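Local coordinates for protein probable amidase (Thermus thermophilus, PDB 2DC0) that belongs, as a probable amidase, to the amidase family of alpha/beta proteins built round a large mixed beta-sheet, at residues 16-25 with 42-53; 133-143 with 359-367. All coordinates share one frame; numbering follows the deposited sequence.

Contact 1: 16-25 with 42-53; sequences TPLALLEEAL and EEAARKEALALT
Arg46 reaches across to Glu22 and can be followed atom by atom from its helix. Arg46 CB continues into CG, which passes 4.0 Å from Leu21 CD2; beyond CG the chain runs extended to NE, CD coming within 3.6 Å of Glu22 OE2. Arg46 NE binds Glu22 OE2 at 2.6 Å, and Arg46 NH2 binds Glu22 OE1 at 2.9 Å in a nearly straight bond (177°). This is a side-on, bidentate salt bridge: both carboxylate oxygens use their syn lone pairs, and the two planes are nearly coplanar. Leu25 CD1 sits over the centre of one guanidinium face, 3.8 Å from Arg46 CZ. The two helices, 17-30 and 42-57, form an antiparallel pair, their local axes 152° apart, and both pack on strand 110-115 of the large sheet, with Phe112 against Ala24 and Ala45. Between the helices, Leu21, with CG anti to the backbone N (chi1 179°), pushes CD2 against Ala49 CB at 3.5 Å, a tight fit. Leu18 lays its methyls alongside Leu50. At the far end Thr53 OG1 donates to Ala49 O within its own helix and accepts a weak bond from Leu18 N, while Pro17 CD packs against the same hydroxyl oxygen.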
loop_
_atom_site.group_PDB
_atom_site.type_symbol
_atom_site.label_atom_id
_atom_site.label_comp_id
_atom_site.label_asym_id
_atom_site.label_seq_id
_atom_site.Cartn_x
_atom_site.Cartn_y
_atom_site.Cartn_z
ATOM N N THR A 16 -36.273 -25.798 -9.218
ATOM C CA THR A 16 -36.542 -25.316 -7.865
ATOM C C THR A 16 -35.304 -25.475 -6.986
ATOM O O THR A 16 -34.385 -26.219 -7.325
ATOM C CB THR A 16 -37.682 -26.112 -7.190
ATOM O OG1 THR A 16 -37.280 -27.479 -7.033
ATOM C CG2 THR A 16 -38.954 -26.052 -8.031
ATOM N N PRO A 17 -35.270 -24.779 -5.840
ATOM C CA PRO A 17 -34.136 -24.862 -4.917
ATOM C C PRO A 17 -33.906 -26.305 -4.499
ATOM O O PRO A 17 -32.769 -26.755 -4.368
ATOM C CB PRO A 17 -34.582 -23.990 -3.749
ATOM C CG PRO A 17 -35.404 -22.937 -4.429
ATOM C CD PRO A 17 -36.238 -23.768 -5.380
ATOM N N LEU A 18 -34.999 -27.028 -4.289
ATOM C CA LEU A 18 -34.925 -28.425 -3.893
ATOM C C LEU A 18 -34.225 -29.251 -4.971
ATOM O O LEU A 18 -33.380 -30.093 -4.664
ATOM C CB LEU A 18 -36.333 -28.970 -3.644
ATOM C CG LEU A 18 -36.402 -30.424 -3.178
ATOM C CD1 LEU A 18 -35.685 -30.576 -1.845
ATOM C CD2 LEU A 18 -37.855 -30.850 -3.055
ATOM N N ALA A 19 -34.567 -29.001 -6.233
ATOM C CA ALA A 19 -33.957 -29.728 -7.348
ATOM C C ALA A 19 -32.479 -29.373 -7.498
ATOM O O ALA A 19 -31.651 -30.236 -7.789
ATOM C CB ALA A 19 -34.704 -29.419 -8.656
ATOM N N LEU A 20 -32.151 -28.096 -7.320
ATOM C CA LEU A 20 -30.761 -27.668 -7.428
ATOM C C LEU A 20 -29.937 -28.349 -6.335
ATOM O O LEU A 20 -28.800 -28.755 -6.573
ATOM C CB LEU A 20 -30.653 -26.143 -7.307
ATOM C CG LEU A 20 -31.213 -25.354 -8.502
ATOM C CD1 LEU A 20 -31.173 -23.853 -8.224
ATOM C CD2 LEU A 20 -30.398 -25.690 -9.742
ATOM N N LEU A 21 -30.517 -28.490 -5.144
ATOM C CA LEU A 21 -29.816 -29.137 -4.041
ATOM C C LEU A 21 -29.600 -30.617 -4.342
ATOM O O LEU A 21 -28.488 -31.131 -4.195
ATOM C CB LEU A 21 -30.588 -28.990 -2.722
ATOM C CG LEU A 21 -29.927 -29.663 -1.499
ATOM C CD1 LEU A 21 -28.559 -29.047 -1.246
ATOM C CD2 LEU A 21 -30.809 -29.508 -0.266
ATOM N N GLU A 22 -30.658 -31.308 -4.760
ATOM C CA GLU A 22 -30.534 -32.727 -5.078
ATOM C C GLU A 22 -29.412 -32.962 -6.077
ATOM O O GLU A 22 -28.686 -33.943 -5.977
ATOM C CB GLU A 22 -31.847 -33.280 -5.641
ATOM C CG GLU A 22 -32.945 -33.404 -4.610
ATOM C CD GLU A 22 -32.501 -34.193 -3.389
ATOM O OE1 GLU A 22 -32.029 -35.338 -3.556
ATOM O OE2 GLU A 22 -32.619 -33.658 -2.264
ATOM N N GLU A 23 -29.283 -32.064 -7.047
ATOM C CA GLU A 23 -28.233 -32.183 -8.044
ATOM C C GLU A 23 -26.868 -32.085 -7.356
ATOM O O GLU A 23 -25.983 -32.896 -7.612
ATOM C CB GLU A 23 -28.377 -31.077 -9.092
ATOM C CG GLU A 23 -27.208 -30.957 -10.063
ATOM C CD GLU A 23 -26.929 -32.248 -10.815
ATOM O OE1 GLU A 23 -27.890 -32.846 -11.349
ATOM O OE2 GLU A 23 -25.747 -32.657 -10.886
ATOM N N ALA A 24 -26.713 -31.099 -6.475
ATOM C CA ALA A 24 -25.462 -30.902 -5.754
ATOM C C ALA A 24 -25.122 -32.120 -4.899
ATOM O O ALA A 24 -23.972 -32.549 -4.853
ATOM C CB ALA A 24 -25.554 -29.653 -4.876
ATOM N N LEU A 25 -26.126 -32.673 -4.224
ATOM C CA LEU A 25 -25.929 -33.836 -3.366
ATOM C C LEU A 25 -25.587 -35.103 -4.149
ATOM O O LEU A 25 -24.887 -35.984 -3.640
ATOM C CB LEU A 25 -27.172 -34.074 -2.503
ATOM C CG LEU A 25 -27.517 -32.944 -1.524
ATOM C CD1 LEU A 25 -28.778 -33.304 -0.736
ATOM C CD2 LEU A 25 -26.351 -32.710 -0.577
ATOM N N GLU A 42 -27.122 -33.332 5.068
ATOM C CA GLU A 42 -28.151 -33.402 4.043
ATOM C C GLU A 42 -29.546 -33.074 4.550
ATOM O O GLU A 42 -30.291 -32.345 3.895
ATOM C CB GLU A 42 -28.148 -34.786 3.394
ATOM C CG GLU A 42 -26.867 -35.097 2.647
ATOM C CD GLU A 42 -26.912 -36.438 1.952
ATOM O OE1 GLU A 42 -27.157 -37.450 2.641
ATOM O OE2 GLU A 42 -26.695 -36.483 0.722
ATOM N N GLU A 43 -29.902 -33.606 5.714
ATOM C CA GLU A 43 -31.224 -33.352 6.281
ATOM C C GLU A 43 -31.459 -31.866 6.528
ATOM O O GLU A 43 -32.462 -31.309 6.086
ATOM C CB GLU A 43 -31.405 -34.134 7.584
ATOM C CG GLU A 43 -31.658 -35.618 7.375
ATOM C CD GLU A 43 -31.880 -36.357 8.681
ATOM O OE1 GLU A 43 -32.694 -35.875 9.503
ATOM O OE2 GLU A 43 -31.255 -37.423 8.881
ATOM N N ALA A 44 -30.532 -31.225 7.230
ATOM C CA ALA A 44 -30.662 -29.802 7.506
ATOM C C ALA A 44 -30.720 -29.018 6.193
ATOM O O ALA A 44 -31.488 -28.064 6.064
ATOM C CB ALA A 44 -29.493 -29.319 8.359
ATOM N N ALA A 45 -29.915 -29.428 5.219
ATOM C CA ALA A 45 -29.889 -28.759 3.925
ATOM C C ALA A 45 -31.215 -28.934 3.196
ATOM O O ALA A 45 -31.768 -27.973 2.653
ATOM C CB ALA A 45 -28.748 -29.306 3.072
ATOM N N ARG A 46 -31.724 -30.163 3.176
ATOM C CA ARG A 46 -32.990 -30.426 2.503
ATOM C C ARG A 46 -34.124 -29.644 3.175
ATOM O O ARG A 46 -34.989 -29.092 2.497
ATOM C CB ARG A 46 -33.291 -31.930 2.496
ATOM C CG ARG A 46 -32.470 -32.712 1.469
ATOM C CD ARG A 46 -33.025 -34.122 1.267
ATOM N NE ARG A 46 -32.454 -34.804 0.099
ATOM C CZ ARG A 46 -31.568 -35.796 0.161
ATOM N NH1 ARG A 46 -31.135 -36.235 1.331
ATOM N NH2 ARG A 46 -31.120 -36.365 -0.951
ATOM N N LYS A 47 -34.102 -29.580 4.503
ATOM C CA LYS A 47 -35.124 -28.846 5.237
ATOM C C LYS A 47 -35.157 -27.379 4.787
ATOM O O LYS A 47 -36.229 -26.810 4.552
ATOM C CB LYS A 47 -34.853 -28.930 6.739
ATOM C CG LYS A 47 -35.853 -28.176 7.604
ATOM C CD LYS A 47 -35.549 -28.350 9.088
ATOM C CE LYS A 47 -36.501 -27.517 9.931
ATOM N NZ LYS A 47 -36.198 -27.587 11.384
ATOM N N GLU A 48 -33.979 -26.769 4.669
ATOM C CA GLU A 48 -33.875 -25.376 4.233
ATOM C C GLU A 48 -34.293 -25.270 2.765
ATOM O O GLU A 48 -34.971 -24.321 2.365
ATOM C CB GLU A 48 -32.433 -24.879 4.410
ATOM C CG GLU A 48 -32.201 -23.409 4.066
ATOM C CD GLU A 48 -32.996 -22.461 4.945
ATOM O OE1 GLU A 48 -32.952 -22.612 6.186
ATOM O OE2 GLU A 48 -33.662 -21.557 4.396
ATOM N N ALA A 49 -33.890 -26.254 1.966
ATOM C CA ALA A 49 -34.234 -26.274 0.552
ATOM C C ALA A 49 -35.753 -26.243 0.369
ATOM O O ALA A 49 -36.265 -25.546 -0.507
ATOM C CB ALA A 49 -33.648 -27.515 -0.115
ATOM N N LEU A 50 -36.466 -26.998 1.201
ATOM C CA LEU A 50 -37.928 -27.056 1.135
ATOM C C LEU A 50 -38.538 -25.686 1.410
ATOM O O LEU A 50 -39.442 -25.240 0.697
ATOM C CB LEU A 50 -38.464 -28.073 2.149
ATOM C CG LEU A 50 -38.113 -29.544 1.890
ATOM C CD1 LEU A 50 -38.579 -30.403 3.063
ATOM C CD2 LEU A 50 -38.770 -30.008 0.595
ATOM N N ALA A 51 -38.037 -25.023 2.447
ATOM C CA ALA A 51 -38.516 -23.700 2.822
ATOM C C ALA A 51 -38.310 -22.696 1.693
ATOM O O ALA A 51 -39.207 -21.910 1.375
ATOM C CB ALA A 51 -37.795 -23.222 4.086
ATOM N N LEU A 52 -37.126 -22.715 1.089
ATOM C CA LEU A 52 -36.822 -21.796 -0.001
ATOM C C LEU A 52 -37.667 -22.088 -1.231
ATOM O O LEU A 52 -38.030 -21.175 -1.967
ATOM C CB LEU A 52 -35.335 -21.870 -0.365
ATOM C CG LEU A 52 -34.374 -21.337 0.705
ATOM C CD1 LEU A 52 -32.934 -21.599 0.284
ATOM C CD2 LEU A 52 -34.617 -19.849 0.926
ATOM N N THR A 53 -37.976 -23.362 -1.449
ATOM C CA THR A 53 -38.781 -23.765 -2.594
ATOM C C THR A 53 -40.203 -23.220 -2.460
ATOM O O THR A 53 -40.747 -22.631 -3.398
ATOM C CB THR A 53 -38.836 -25.300 -2.713
ATOM O OG1 THR A 53 -37.517 -25.806 -2.951
ATOM C CG2 THR A 53 -39.751 -25.720 -3.861
HETATM O O HOH W 1 -24.347 -36.304 -0.926
#

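Contact 2: 133-143 with 359-367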
loop_
_atom_site.group_PDB
_atom_site.type_symbol
_atom_site.label_atom_id
_atom_site.label_comp_id
_atom_site.label_asym_id
_atom_site.label_seq_id
_atom_site.Cartn_x
_atom_site.Cartn_y
_atom_site.Cartn_z
ATOM N N PRO A 133 -6.073 -35.968 2.004
ATOM C CA PRO A 133 -5.892 -34.969 0.950
ATOM C C PRO A 133 -7.126 -34.665 0.114
ATOM O O PRO A 133 -7.986 -35.523 -0.091
ATOM C CB PRO A 133 -4.767 -35.566 0.110
ATOM C CG PRO A 133 -5.042 -37.047 0.213
ATOM C CD PRO A 133 -5.363 -37.220 1.682
ATOM N N VAL A 134 -7.220 -33.421 -0.339
ATOM C CA VAL A 134 -8.311 -33.031 -1.217
ATOM C C VAL A 134 -7.690 -33.346 -2.567
ATOM O O VAL A 134 -6.571 -32.912 -2.853
ATOM C CB VAL A 134 -8.628 -31.524 -1.133
ATOM C CG1 VAL A 134 -9.688 -31.158 -2.181
ATOM C CG2 VAL A 134 -9.143 -31.179 0.257
ATOM N N ARG A 135 -8.406 -34.114 -3.381
ATOM C CA ARG A 135 -7.905 -34.531 -4.682
ATOM C C ARG A 135 -8.441 -33.688 -5.824
ATOM O O ARG A 135 -9.613 -33.306 -5.843
ATOM C CB ARG A 135 -8.242 -36.014 -4.909
ATOM C CG ARG A 135 -7.626 -36.923 -3.850
ATOM C CD ARG A 135 -8.095 -38.381 -3.926
ATOM N NE ARG A 135 -7.383 -39.181 -2.929
ATOM C CZ ARG A 135 -6.136 -39.628 -3.081
ATOM N NH1 ARG A 135 -5.469 -39.373 -4.194
ATOM N NH2 ARG A 135 -5.535 -40.296 -2.104
ATOM N N ASN A 136 -7.556 -33.404 -6.773
ATOM C CA ASN A 136 -7.879 -32.606 -7.941
ATOM C C ASN A 136 -9.131 -33.108 -8.646
ATOM O O ASN A 136 -9.315 -34.312 -8.825
ATOM C CB ASN A 136 -6.691 -32.612 -8.905
ATOM C CG ASN A 136 -6.857 -31.624 -10.030
ATOM O OD1 ASN A 136 -7.681 -31.816 -10.927
ATOM N ND2 ASN A 136 -6.074 -30.554 -9.992
ATOM N N ALA A 137 -9.981 -32.172 -9.059
ATOM C CA ALA A 137 -11.230 -32.499 -9.737
ATOM C C ALA A 137 -11.037 -33.276 -11.040
ATOM O O ALA A 137 -11.833 -34.147 -11.366
ATOM C CB ALA A 137 -12.009 -31.212 -10.011
ATOM N N VAL A 138 -9.980 -32.958 -11.780
ATOM C CA VAL A 138 -9.719 -33.621 -13.057
ATOM C C VAL A 138 -8.973 -34.949 -12.939
ATOM O O VAL A 138 -9.258 -35.900 -13.671
ATOM C CB VAL A 138 -8.934 -32.687 -14.005
ATOM C CG1 VAL A 138 -8.623 -33.401 -15.313
ATOM C CG2 VAL A 138 -9.752 -31.430 -14.277
ATOM N N ASP A 139 -8.023 -35.015 -12.016
ATOM C CA ASP A 139 -7.230 -36.222 -11.816
ATOM C C ASP A 139 -6.985 -36.376 -10.318
ATOM O O ASP A 139 -6.214 -35.620 -9.728
ATOM C CB ASP A 139 -5.902 -36.072 -12.574
ATOM C CG ASP A 139 -5.013 -37.291 -12.469
ATOM O OD1 ASP A 139 -5.267 -38.142 -11.593
ATOM O OD2 ASP A 139 -4.044 -37.387 -13.262
ATOM N N PRO A 140 -7.640 -37.366 -9.683
ATOM C CA PRO A 140 -7.504 -37.621 -8.246
ATOM C C PRO A 140 -6.098 -37.984 -7.769
ATOM O O PRO A 140 -5.853 -38.051 -6.565
ATOM C CB PRO A 140 -8.521 -38.734 -7.999
ATOM C CG PRO A 140 -8.479 -39.502 -9.289
ATOM C CD PRO A 140 -8.486 -38.397 -10.314
ATOM N N SER A 141 -5.176 -38.209 -8.702
ATOM C CA SER A 141 -3.799 -38.540 -8.338
ATOM C C SER A 141 -2.980 -37.259 -8.228
ATOM O O SER A 141 -1.838 -37.282 -7.770
ATOM C CB SER A 141 -3.160 -39.471 -9.386
ATOM O OG SER A 141 -2.997 -38.815 -10.637
ATOM N N ARG A 142 -3.572 -36.144 -8.655
ATOM C CA ARG A 142 -2.898 -34.841 -8.621
ATOM C C ARG A 142 -3.430 -33.972 -7.481
ATOM O O ARG A 142 -4.552 -34.161 -7.003
ATOM C CB ARG A 142 -3.102 -34.087 -9.944
ATOM C CG ARG A 142 -2.638 -34.810 -11.217
ATOM C CD ARG A 142 -1.136 -35.060 -11.232
ATOM N NE ARG A 142 -0.656 -35.607 -12.502
ATOM C CZ ARG A 142 -0.255 -34.878 -13.546
ATOM N NH1 ARG A 142 -0.276 -33.555 -13.489
ATOM N NH2 ARG A 142 0.195 -35.473 -14.645
ATOM N N GLN A 143 -2.617 -33.010 -7.059
ATOM C CA GLN A 143 -2.989 -32.102 -5.981
ATOM C C GLN A 143 -4.150 -31.192 -6.374
ATOM O O GLN A 143 -4.208 -30.683 -7.495
ATOM C CB GLN A 143 -1.799 -31.210 -5.583
ATOM C CG GLN A 143 -0.531 -31.956 -5.140
ATOM C CD GLN A 143 0.608 -31.007 -4.765
ATOM O OE1 GLN A 143 0.804 -29.977 -5.407
ATOM N NE2 GLN A 143 1.377 -31.367 -3.742
ATOM N N PRO A 359 1.164 -27.624 -14.481
ATOM C CA PRO A 359 -0.172 -28.120 -14.147
ATOM C C PRO A 359 -0.054 -28.745 -12.760
ATOM O O PRO A 359 1.057 -28.991 -12.283
ATOM C CB PRO A 359 -0.441 -29.156 -15.239
ATOM C CG PRO A 359 0.942 -29.659 -15.566
ATOM C CD PRO A 359 1.744 -28.379 -15.604
ATOM N N ALA A 360 -1.187 -28.981 -12.109
ATOM C CA ALA A 360 -1.188 -29.583 -10.777
ATOM C C ALA A 360 -0.338 -30.852 -10.787
ATOM O O ALA A 360 -0.557 -31.747 -11.597
ATOM C CB ALA A 360 -2.619 -29.908 -10.356
ATOM N N PRO A 361 0.646 -30.942 -9.881
ATOM C CA PRO A 361 1.521 -32.119 -9.813
ATOM C C PRO A 361 0.976 -33.261 -8.947
ATOM O O PRO A 361 0.013 -33.086 -8.196
ATOM C CB PRO A 361 2.808 -31.540 -9.241
ATOM C CG PRO A 361 2.299 -30.544 -8.264
ATOM C CD PRO A 361 1.123 -29.874 -8.981
ATOM N N PRO A 362 1.579 -34.456 -9.059
ATOM C CA PRO A 362 1.140 -35.607 -8.268
ATOM C C PRO A 362 1.212 -35.312 -6.770
ATOM O O PRO A 362 2.051 -34.521 -6.317
ATOM C CB PRO A 362 2.131 -36.699 -8.668
ATOM C CG PRO A 362 2.415 -36.375 -10.097
ATOM C CD PRO A 362 2.565 -34.861 -10.077
ATOM N N LEU A 363 0.332 -35.942 -6.000
ATOM C CA LEU A 363 0.349 -35.747 -4.557
ATOM C C LEU A 363 1.745 -36.156 -4.088
ATOM O O LEU A 363 2.327 -37.084 -4.640
ATOM C CB LEU A 363 -0.707 -36.638 -3.893
ATOM C CG LEU A 363 -2.162 -36.271 -4.221
ATOM C CD1 LEU A 363 -3.106 -37.387 -3.802
ATOM C CD2 LEU A 363 -2.509 -34.972 -3.506
ATOM N N GLY A 364 2.284 -35.443 -3.101
ATOM C CA GLY A 364 3.598 -35.771 -2.569
ATOM C C GLY A 364 4.796 -35.183 -3.294
ATOM O O GLY A 364 5.935 -35.425 -2.899
ATOM N N THR A 365 4.557 -34.410 -4.348
ATOM C CA THR A 365 5.652 -33.812 -5.115
ATOM C C THR A 365 6.267 -32.640 -4.354
ATOM O O THR A 365 5.644 -31.591 -4.193
ATOM C CB THR A 365 5.158 -33.324 -6.483
ATOM O OG1 THR A 365 4.500 -34.402 -7.158
ATOM C CG2 THR A 365 6.318 -32.851 -7.335
ATOM N N GLU A 366 7.501 -32.816 -3.901
ATOM C CA GLU A 366 8.175 -31.781 -3.135
ATOM C C GLU A 366 9.075 -30.878 -3.965
ATOM O O GLU A 366 9.371 -29.761 -3.558
ATOM C CB GLU A 366 8.966 -32.427 -2.005
ATOM C CG GLU A 366 8.089 -33.265 -1.093
ATOM C CD GLU A 366 8.855 -33.838 0.070
ATOM O OE1 GLU A 366 9.906 -34.466 -0.171
ATOM O OE2 GLU A 366 8.400 -33.665 1.220
ATOM N N GLU A 367 9.517 -31.366 -5.117
ATOM C CA GLU A 367 10.364 -30.577 -5.997
ATOM C C GLU A 367 9.816 -30.676 -7.404
ATOM O O GLU A 367 9.285 -31.714 -7.795
ATOM C CB GLU A 367 11.806 -31.085 -5.994
ATOM C CG GLU A 367 12.503 -31.041 -4.656
ATOM C CD GLU A 367 14.020 -31.098 -4.800
ATOM O OE1 GLU A 367 14.531 -32.067 -5.401
ATOM O OE2 GLU A 367 14.696 -30.164 -4.319
HETATM O O HOH W 2 3.929 -30.729 -2.326
#
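Two segments with no regular secondary structure of their own are joined here by a single beta bridge, Arg142 facing Pro362, and the bridge forms although Pro362 sits in it and Pro361 just before it. Arg142 and Pro362 are a non-hydrogen-bonded antiparallel pair, so the lack of an N-H on Pro362 costs nothing; the bonds fall on the flanking residues. Gln143 N binds Pro361 O at 2.9 Å, and Leu363 N of segment 359-367 returns a bond to Ser141 O at 3.1 Å. CA-H...O contacts from Arg142 and Pro362 supplement the pair. Arg142 bends at chi2 (-63°), which turns its chain back alongside the Pro362 ring, CD to CD 3.9 Å, and carries Arg142 NH1 to Ala360 O, 2.6 Å away and near the guanidinium plane. Its NH2 is in a salt bridge with Glu404.

Leu363 lies over the other segment: its CD2 packs on Gln143 CA at 3.8 Å, and CD1 approaches Arg135 NH1, whose own hydrogen bond goes to Pro140 O in the guanidinium plane. Gln143 extends beyond CG across Pro361, Gln143 OE1 lying 3.3 Å from Pro361 CG; the amide is held by Glu127 and His377, and a water joins NE2 to Thr365 O. Asn136 ND2 touches Ala360 CB at 3.5 Å and binds Gln143 O at 3.1 Å as well as Phe178 O, while Asn136 OD1 takes Val138 N in an Asx turn.

The bridged loops sit between elements of the main body: Phe178 of helix 173-179 packs on Ala360 and Pro361, helix 149-157 backs Val134 and Ala137, and Met406 of strand 406-413 touches Asn136, Val138, Asp139 and Pro359.

Contact 1 and contact 2 do not touch: their centres are 31 Å apart and their nearest atoms about 13 Å. Along the chain they follow in series, the helix pair closing before the loops of contact 2 begin. Contact 1 lies farther out, its centre 26 Å from that of the chain against 17 Å for contact 2. The large sheet relates them: helices 17-30 and 42-57 rest on strand 110-115, near its 37-40 edge, whereas contact 2 brings the loop following strand 110-115 to the one following strand 350-354, its segments 216 residues apart at their closest ends. Arg34, from the stretch between the contact 1 segments, bonds to Asn136 and Ala137 of contact 2.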